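Translation initiation factor eIF-2B (Pyrococcus horikoshii, PDB 1VB5) is the regulatory subunit of archaeal initiation factor 2B and probably takes part in exchanging GDP bound to initiation factor 2 for GTP. Local coordinates at residues Thr189-Val194 and Thr226-Asp231; Val232-Arg237 and Phe251-Trp256. All coordinates share one frame; numbering follows the deposited sequence.

Interaction 1 (Thr189-Val194 and Thr226-Asp231); sequences TKDGYV and TLKSGD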
ATOM      1  N   THR B 189     -14.072   4.444  17.056  1.00 17.54           N
ATOM      2  CA  THR B 189     -13.728   4.571  18.465  1.00 17.55           C
ATOM      3  C   THR B 189     -14.562   5.638  19.157  1.00 17.96           C
ATOM      4  O   THR B 189     -15.275   6.406  18.513  1.00 19.03           O
ATOM      5  CB  THR B 189     -12.229   4.902  18.662  1.00 17.01           C
ATOM      6  OG1 THR B 189     -11.932   6.178  18.081  1.00 19.90           O
ATOM      7  CG2 THR B 189     -11.363   3.845  17.998  1.00 19.31           C
ATOM      8  N   LYS B 190     -14.464   5.672  20.481  1.00 22.90           N
ATOM      9  CA  LYS B 190     -15.199   6.636  21.282  1.00 20.87           C
ATOM     10  C   LYS B 190     -14.796   8.069  20.933  1.00 16.97           C
ATOM     11  O   LYS B 190     -15.628   8.972  20.962  1.00 15.75           O
ATOM     12  CB  LYS B 190     -14.943   6.382  22.770  1.00 26.62           C
ATOM     13  CG  LYS B 190     -15.776   7.255  23.683  1.00 31.49           C
ATOM     14  CD  LYS B 190     -15.404   7.074  25.140  1.00 39.80           C
ATOM     15  CE  LYS B 190     -16.237   8.000  26.020  1.00 45.52           C
ATOM     16  NZ  LYS B 190     -15.848   7.906  27.458  1.00 58.80           N
ATOM     17  N   ASP B 191     -13.521   8.280  20.608  1.00 15.94           N
ATOM     18  CA  ASP B 191     -13.061   9.624  20.269  1.00 18.90           C
ATOM     19  C   ASP B 191     -13.156   9.981  18.778  1.00 20.94           C
ATOM     20  O   ASP B 191     -12.599  10.980  18.329  1.00 19.58           O
ATOM     21  CB  ASP B 191     -11.636   9.867  20.817  1.00 24.23           C
ATOM     22  CG  ASP B 191     -10.667   8.725  20.512  1.00 24.71           C
ATOM     23  OD1 ASP B 191     -11.107   7.639  20.080  1.00 26.36           O
ATOM     24  OD2 ASP B 191      -9.446   8.918  20.723  1.00 28.45           O
ATOM     25  N   GLY B 192     -13.874   9.159  18.013  1.00 22.56           N
ATOM     26  CA  GLY B 192     -14.077   9.459  16.605  1.00 19.87           C
ATOM     27  C   GLY B 192     -13.079   8.982  15.568  1.00 18.42           C
ATOM     28  O   GLY B 192     -13.145   9.409  14.415  1.00 19.18           O
ATOM     29  N   TYR B 193     -12.157   8.113  15.959  1.00 16.45           N
ATOM     30  CA  TYR B 193     -11.174   7.591  15.022  1.00 16.84           C
ATOM     31  C   TYR B 193     -11.772   6.370  14.342  1.00 18.75           C
ATOM     32  O   TYR B 193     -12.665   5.711  14.893  1.00 15.59           O
ATOM     33  CB  TYR B 193      -9.878   7.227  15.754  1.00 13.74           C
ATOM     34  CG  TYR B 193      -9.065   8.435  16.178  1.00 16.83           C
ATOM     35  CD1 TYR B 193      -9.645   9.464  16.920  1.00 24.08           C
ATOM     36  CD2 TYR B 193      -7.717   8.553  15.834  1.00 19.08           C
ATOM     37  CE1 TYR B 193      -8.905  10.587  17.310  1.00 28.70           C
ATOM     38  CE2 TYR B 193      -6.963   9.677  16.218  1.00 20.26           C
ATOM     39  CZ  TYR B 193      -7.568  10.687  16.953  1.00 25.05           C
ATOM     40  OH  TYR B 193      -6.852  11.804  17.323  1.00 30.26           O
ATOM     41  N   VAL B 194     -11.288   6.075  13.142  1.00 17.33           N
ATOM     42  CA  VAL B 194     -11.803   4.954  12.369  1.00 15.15           C
ATOM     43  C   VAL B 194     -10.819   3.802  12.256  1.00 17.18           C
ATOM     44  O   VAL B 194      -9.692   3.975  11.789  1.00 19.92           O
ATOM     45  CB  VAL B 194     -12.186   5.403  10.941  1.00 18.24           C
ATOM     46  CG1 VAL B 194     -12.775   4.227  10.159  1.00 15.94           C
ATOM     47  CG2 VAL B 194     -13.168   6.556  11.008  1.00 11.41           C
ATOM     48  N   THR B 226     -16.974   2.834  24.451  1.00 21.88           N
ATOM     49  CA  THR B 226     -15.975   3.173  25.459  1.00 25.31           C
ATOM     50  C   THR B 226     -14.510   3.141  25.039  1.00 23.63           C
ATOM     51  O   THR B 226     -13.673   3.783  25.668  1.00 30.97           O
ATOM     52  CB  THR B 226     -16.115   2.235  26.666  1.00 27.22           C
ATOM     53  OG1 THR B 226     -15.843   0.891  26.248  1.00 21.07           O
ATOM     54  CG2 THR B 226     -17.529   2.298  27.227  1.00 25.06           C
ATOM     55  N   LEU B 227     -14.197   2.388  23.992  1.00 22.53           N
ATOM     56  CA  LEU B 227     -12.816   2.250  23.542  1.00 28.26           C
ATOM     57  C   LEU B 227     -12.285   3.470  22.784  1.00 25.79           C
ATOM     58  O   LEU B 227     -12.880   3.904  21.797  1.00 25.46           O
ATOM     59  CB  LEU B 227     -12.696   0.993  22.674  1.00 30.21           C
ATOM     60  CG  LEU B 227     -11.315   0.433  22.341  1.00 27.08           C
ATOM     61  CD1 LEU B 227     -10.566   0.058  23.614  1.00 28.03           C
ATOM     62  CD2 LEU B 227     -11.495  -0.787  21.460  1.00 28.26           C
ATOM     63  N   LYS B 228     -11.169   4.019  23.263  1.00 26.17           N
ATOM     64  CA  LYS B 228     -10.528   5.177  22.636  1.00 26.08           C
ATOM     65  C   LYS B 228      -9.459   4.690  21.654  1.00 22.41           C
ATOM     66  O   LYS B 228      -8.944   3.584  21.790  1.00 19.96           O
ATOM     67  CB  LYS B 228      -9.879   6.077  23.697  1.00 36.98           C
ATOM     68  CG  LYS B 228     -10.856   6.861  24.583  1.00 46.00           C
ATOM     69  CD  LYS B 228     -11.588   7.945  23.785  1.00 57.21           C
ATOM     70  CE  LYS B 228     -12.326   8.939  24.691  1.00 54.82           C
ATOM     71  NZ  LYS B 228     -13.015  10.025  23.919  1.00 27.75           N
ATOM     72  N   SER B 229      -9.131   5.523  20.670  1.00 23.87           N
ATOM     73  CA  SER B 229      -8.144   5.175  19.652  1.00 24.64           C
ATOM     74  C   SER B 229      -6.844   4.602  20.210  1.00 25.07           C
ATOM     75  O   SER B 229      -6.358   3.573  19.738  1.00 25.22           O
ATOM     76  CB  SER B 229      -7.829   6.406  18.796  1.00 26.24           C
ATOM     77  OG  SER B 229      -7.414   7.493  19.605  1.00 22.66           O
ATOM     78  N   GLY B 230      -6.287   5.267  21.215  1.00 24.33           N
ATOM     79  CA  GLY B 230      -5.039   4.813  21.798  1.00 27.14           C
ATOM     80  C   GLY B 230      -5.059   3.446  22.463  1.00 31.23           C
ATOM     81  O   GLY B 230      -3.999   2.877  22.733  1.00 30.68           O
ATOM     82  N   ASP B 231      -6.245   2.904  22.721  1.00 28.51           N
ATOM     83  CA  ASP B 231      -6.333   1.604  23.380  1.00 30.44           C
ATOM     84  C   ASP B 231      -6.801   0.472  22.472  1.00 30.98           C
ATOM     85  O   ASP B 231      -6.938  -0.669  22.914  1.00 31.31           O
ATOM     86  CB  ASP B 231      -7.254   1.704  24.598  1.00 32.56           C
ATOM     87  CG  ASP B 231      -6.745   2.694  25.632  1.00 36.32           C
ATOM     88  OD1 ASP B 231      -5.590   2.534  26.085  1.00 37.86           O
ATOM     89  OD2 ASP B 231      -7.493   3.630  25.992  1.00 35.44           O
TER

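Interaction 2 (Val232-Arg237 and Phe251-Trp256); sequences VMLMER and FDVTPW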
ATOM      1  N   VAL B 232      -7.031   0.782  21.203  1.00 31.37           N
ATOM      2  CA  VAL B 232      -7.494  -0.221  20.251  1.00 30.79           C
ATOM      3  C   VAL B 232      -6.499  -1.358  20.022  1.00 36.17           C
ATOM      4  O   VAL B 232      -5.287  -1.138  19.973  1.00 32.62           O
ATOM      5  CB  VAL B 232      -7.817   0.426  18.887  1.00 32.27           C
ATOM      6  CG1 VAL B 232      -8.153  -0.648  17.860  1.00 30.70           C
ATOM      7  CG2 VAL B 232      -8.978   1.393  19.041  1.00 31.12           C
ATOM      8  N   MET B 233      -7.029  -2.573  19.895  1.00 37.28           N
ATOM      9  CA  MET B 233      -6.225  -3.766  19.634  1.00 43.58           C
ATOM     10  C   MET B 233      -6.328  -4.064  18.140  1.00 41.20           C
ATOM     11  O   MET B 233      -7.429  -4.278  17.624  1.00 42.87           O
ATOM     12  CB  MET B 233      -6.769  -4.972  20.407  1.00 45.73           C
ATOM     13  CG  MET B 233      -6.537  -4.955  21.908  1.00 56.89           C
ATOM     14  SD  MET B 233      -7.405  -6.329  22.738  1.00 72.72           S
ATOM     15  CE  MET B 233      -6.295  -7.721  22.398  1.00 59.77           C
ATOM     16  N   LEU B 234      -5.195  -4.074  17.443  1.00 36.02           N
ATOM     17  CA  LEU B 234      -5.184  -4.359  16.009  1.00 33.63           C
ATOM     18  C   LEU B 234      -4.774  -5.814  15.793  1.00 36.02           C
ATOM     19  O   LEU B 234      -3.620  -6.187  16.019  1.00 28.61           O
ATOM     20  CB  LEU B 234      -4.215  -3.417  15.293  1.00 35.09           C
ATOM     21  CG  LEU B 234      -4.486  -1.921  15.500  1.00 35.06           C
ATOM     22  CD1 LEU B 234      -3.399  -1.100  14.820  1.00 32.49           C
ATOM     23  CD2 LEU B 234      -5.861  -1.564  14.950  1.00 27.96           C
ATOM     24  N   MET B 235      -5.735  -6.627  15.358  1.00 37.00           N
ATOM     25  CA  MET B 235      -5.517  -8.054  15.131  1.00 39.22           C
ATOM     26  C   MET B 235      -4.468  -8.355  14.059  1.00 39.40           C
ATOM     27  O   MET B 235      -4.325  -7.619  13.080  1.00 34.18           O
ATOM     28  CB  MET B 235      -6.851  -8.728  14.773  1.00 44.30           C
ATOM     29  CG  MET B 235      -6.796 -10.251  14.724  1.00 47.16           C
ATOM     30  SD  MET B 235      -8.427 -11.021  14.520  1.00 52.33           S
ATOM     31  CE  MET B 235      -8.524 -11.198  12.731  1.00 52.27           C
ATOM     32  N   GLU B 236      -3.744  -9.452  14.254  1.00 34.87           N
ATOM     33  CA  GLU B 236      -2.695  -9.864  13.329  1.00 38.99           C
ATOM     34  C   GLU B 236      -2.776 -11.368  13.030  1.00 39.61           C
ATOM     35  O   GLU B 236      -3.196 -12.152  13.884  1.00 45.79           O
ATOM     36  CB  GLU B 236      -1.331  -9.535  13.945  1.00 34.37           C
ATOM     37  CG  GLU B 236      -0.171  -9.596  12.974  1.00 47.71           C
ATOM     38  CD  GLU B 236       1.180  -9.381  13.645  1.00 48.35           C
ATOM     39  OE1 GLU B 236       1.257  -8.581  14.603  1.00 46.06           O
ATOM     40  OE2 GLU B 236       2.164 -10.009  13.197  1.00 42.47           O
ATOM     41  N   ARG B 237      -2.391 -11.757  11.816  1.00 32.52           N
ATOM     42  CA  ARG B 237      -2.380 -13.165  11.407  1.00 33.48           C
ATOM     43  C   ARG B 237      -0.985 -13.473  10.874  1.00 31.42           C
ATOM     44  O   ARG B 237      -0.287 -12.578  10.398  1.00 29.97           O
ATOM     45  CB  ARG B 237      -3.363 -13.449  10.265  1.00 31.89           C
ATOM     46  CG  ARG B 237      -4.838 -13.238  10.532  1.00 45.43           C
ATOM     47  CD  ARG B 237      -5.615 -13.633   9.270  1.00 48.04           C
ATOM     48  NE  ARG B 237      -6.775 -12.785   9.011  1.00 49.38           N
ATOM     49  CZ  ARG B 237      -7.954 -12.917   9.609  1.00 60.55           C
ATOM     50  NH1 ARG B 237      -8.144 -13.878  10.508  1.00 65.92           N
ATOM     51  NH2 ARG B 237      -8.945 -12.084   9.309  1.00 60.43           N
ATOM     52  N   PHE B 251      -5.345  -4.422  10.763  1.00 14.37           N
ATOM     53  CA  PHE B 251      -6.110  -3.191  10.878  1.00 15.79           C
ATOM     54  C   PHE B 251      -5.309  -1.978  11.304  1.00 17.43           C
ATOM     55  O   PHE B 251      -4.279  -2.087  11.971  1.00 21.56           O
ATOM     56  CB  PHE B 251      -7.296  -3.393  11.828  1.00 18.15           C
ATOM     57  CG  PHE B 251      -8.122  -4.602  11.501  1.00 17.01           C
ATOM     58  CD1 PHE B 251      -7.818  -5.838  12.056  1.00 26.94           C
ATOM     59  CD2 PHE B 251      -9.183  -4.514  10.610  1.00 23.70           C
ATOM     60  CE1 PHE B 251      -8.564  -6.976  11.728  1.00 27.05           C
ATOM     61  CE2 PHE B 251      -9.931  -5.642  10.274  1.00 25.39           C
ATOM     62  CZ  PHE B 251      -9.620  -6.874  10.834  1.00 23.79           C
ATOM     63  N   ASP B 252      -5.805  -0.816  10.902  1.00 18.06           N
ATOM     64  CA  ASP B 252      -5.161   0.442  11.210  1.00 19.45           C
ATOM     65  C   ASP B 252      -6.140   1.434  11.792  1.00 22.83           C
ATOM     66  O   ASP B 252      -7.326   1.143  11.943  1.00 20.02           O
ATOM     67  CB  ASP B 252      -4.560   1.041   9.945  1.00 48.17           C
ATOM     68  CG  ASP B 252      -5.614   1.693   9.025  1.00 46.27           C
ATOM     69  OD1 ASP B 252      -6.549   1.009   8.567  1.00 45.01           O
ATOM     70  OD2 ASP B 252      -5.494   2.902   8.749  1.00 64.26           O
ATOM     71  N   VAL B 253      -5.625   2.624  12.086  1.00 24.17           N
ATOM     72  CA  VAL B 253      -6.417   3.697  12.663  1.00 17.98           C
ATOM     73  C   VAL B 253      -6.293   5.004  11.879  1.00 18.53           C
ATOM     74  O   VAL B 253      -5.187   5.481  11.609  1.00 18.74           O
ATOM     75  CB  VAL B 253      -5.982   3.957  14.114  1.00 19.96           C
ATOM     76  CG1 VAL B 253      -6.886   5.006  14.749  1.00 24.46           C
ATOM     77  CG2 VAL B 253      -6.024   2.663  14.903  1.00 18.05           C
ATOM     78  N   THR B 254      -7.434   5.582  11.514  1.00 17.52           N
ATOM     79  CA  THR B 254      -7.447   6.848  10.799  1.00 11.10           C
ATOM     80  C   THR B 254      -8.039   7.962  11.668  1.00 16.53           C
ATOM     81  O   THR B 254      -9.176   7.860  12.142  1.00 16.42           O
ATOM     82  CB  THR B 254      -8.275   6.769   9.498  1.00 15.98           C
ATOM     83  OG1 THR B 254      -7.700   5.799   8.612  1.00 17.21           O
ATOM     84  CG2 THR B 254      -8.295   8.126   8.807  1.00  8.51           C
ATOM     85  N   PRO B 255      -7.267   9.037  11.899  1.00 15.67           N
ATOM     86  CA  PRO B 255      -7.742  10.164  12.712  1.00 15.70           C
ATOM     87  C   PRO B 255      -8.973  10.772  12.053  1.00 16.84           C
ATOM     88  O   PRO B 255      -9.118  10.714  10.829  1.00 16.07           O
ATOM     89  CB  PRO B 255      -6.557  11.130  12.693  1.00 16.49           C
ATOM     90  CG  PRO B 255      -5.353  10.193  12.560  1.00 12.59           C
ATOM     91  CD  PRO B 255      -5.849   9.209  11.523  1.00 11.54           C
ATOM     92  N   TRP B 256      -9.854  11.366  12.850  1.00 17.41           N
ATOM     93  CA  TRP B 256     -11.060  11.963  12.289  1.00 17.68           C
ATOM     94  C   TRP B 256     -10.786  13.174  11.396  1.00 20.04           C
ATOM     95  O   TRP B 256     -11.571  13.462  10.495  1.00 16.11           O
ATOM     96  CB  TRP B 256     -12.044  12.363  13.400  1.00 17.88           C
ATOM     97  CG  TRP B 256     -11.460  13.256  14.464  1.00 18.01           C
ATOM     98  CD1 TRP B 256     -11.012  12.875  15.697  1.00 15.34           C
ATOM     99  CD2 TRP B 256     -11.227  14.669  14.372  1.00 14.73           C
ATOM    100  NE1 TRP B 256     -10.513  13.960  16.376  1.00 19.60           N
ATOM    101  CE2 TRP B 256     -10.632  15.074  15.587  1.00 16.69           C
ATOM    102  CE3 TRP B 256     -11.465  15.631  13.382  1.00 13.05           C
ATOM    103  CZ2 TRP B 256     -10.267  16.402  15.840  1.00 17.41           C
ATOM    104  CZ3 TRP B 256     -11.102  16.950  13.630  1.00 16.17           C
ATOM    105  CH2 TRP B 256     -10.507  17.324  14.851  1.00 17.77           C
TER

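Interaction 1 (Thr189-Val194 and Thr226-Asp231)
Ser229 lies over one face of the Tyr193 ring. Its OG sits 3.8 Å above the plane, over the ring centre, and its CB makes a CH-pi contact. The backbone O of Asp191 lies in plane at the ring edge. The Trp256 ring also meets Tyr193, roughly perpendicular to it.

The Asp191 carboxylate grips Ser229 with both oxygens, each on its syn side. OD2 takes the hydroxyl OG of Ser229 at 2.7 Å, and OD1 takes the Ser229 N at 3.0 Å. OD1 also accepts Thr189 OG1, on the anti side and from the opposite face of the carboxylate plane. With CG between the backbone N and the carbonyl carbon (chi1 47°), the Asp191 carboxylate is placed where OD1 can take both donors. The Lys190 N gives a nearly straight bond to Leu227 O (2.7 Å, 177°). The bent Lys228 chain crosses Asp191, with CD 3.5 Å from CB of Asp191. Replacing Asp191 by an alanine removes the carboxylate and would probably leave the Thr189 and Ser229 hydroxyls and the Ser229 N without this acceptor.

The type I turn Thr189-Gly192 is thus fastened to the 226-231 loop by polar bonds at the surface. The amino group of Lys228, near the carboxylate but not in contact with it, probably tempers the charge of Asp191.

Interaction 2 (Val232-Arg237 and Phe251-Trp256)
Leu234 packs on Phe251 and Val253 in an apolar contact between an irregular segment and a strand. The segment 232-237 belongs to the long loop between strands 214-217 and 240-241. The strand 251-254 is an outer member of the antiparallel three-stranded sheet, with 194-197 as its neighbour.

The Leu234 isobutyl group lies against the start of the strand. Its CD2 touches CB of Phe251 at 3.9 Å and CG2 of Val253 at 4.2 Å. The O of Phe251 faces the same leucine, 3.1 Å from CD1. This is a close van der Waals approach between a methyl group and a carbonyl oxygen. With CG anti to the carbonyl carbon (chi1 -56°) and chi2 extended (176°), CD1 and CD2 of Leu234 both come against Phe251 O.

Met235 meets the Phe251 ring differently. Its CB comes to the ring edge, near the ring plane, 3.9 Å from CE1. The thioether end turns to Arg237, where CE lies over one face of the guanidinium, offset toward its rim.

Leu173 of the second subunit packs on Leu234 and Asp252. Phe251 also rests on Val195 and Asn59. Polar ties come from neighbours: Ser61 OG bonds Met233 O and Met235 N, and Met235 pairs through its backbone with Leu250. Across the contact itself the side chains meet through apolar and van der Waals contacts alone, so fit of shape, not directed bonds, sets their position.

From the N terminus, the chain first passes through 189-194, which joins strands 187-188 and 194-197. It then passes through helix 200-209 and strand 214-217 to 226-231, where interaction 1 closes a loop of 31 intervening residues. Interaction 2 opens directly afterwards at 232. It closes at 251-256, beyond the strands 240-241 and 244-245. The two loops are in series and neither nest nor cross. Their far ends nevertheless meet: Val194 O probably accepts a hydrogen bond from Thr254 N (2.8 Å), and Gly192 O packs on Trp256 CB. Together they tie two consecutive parts of the long loop to the three-stranded sheet.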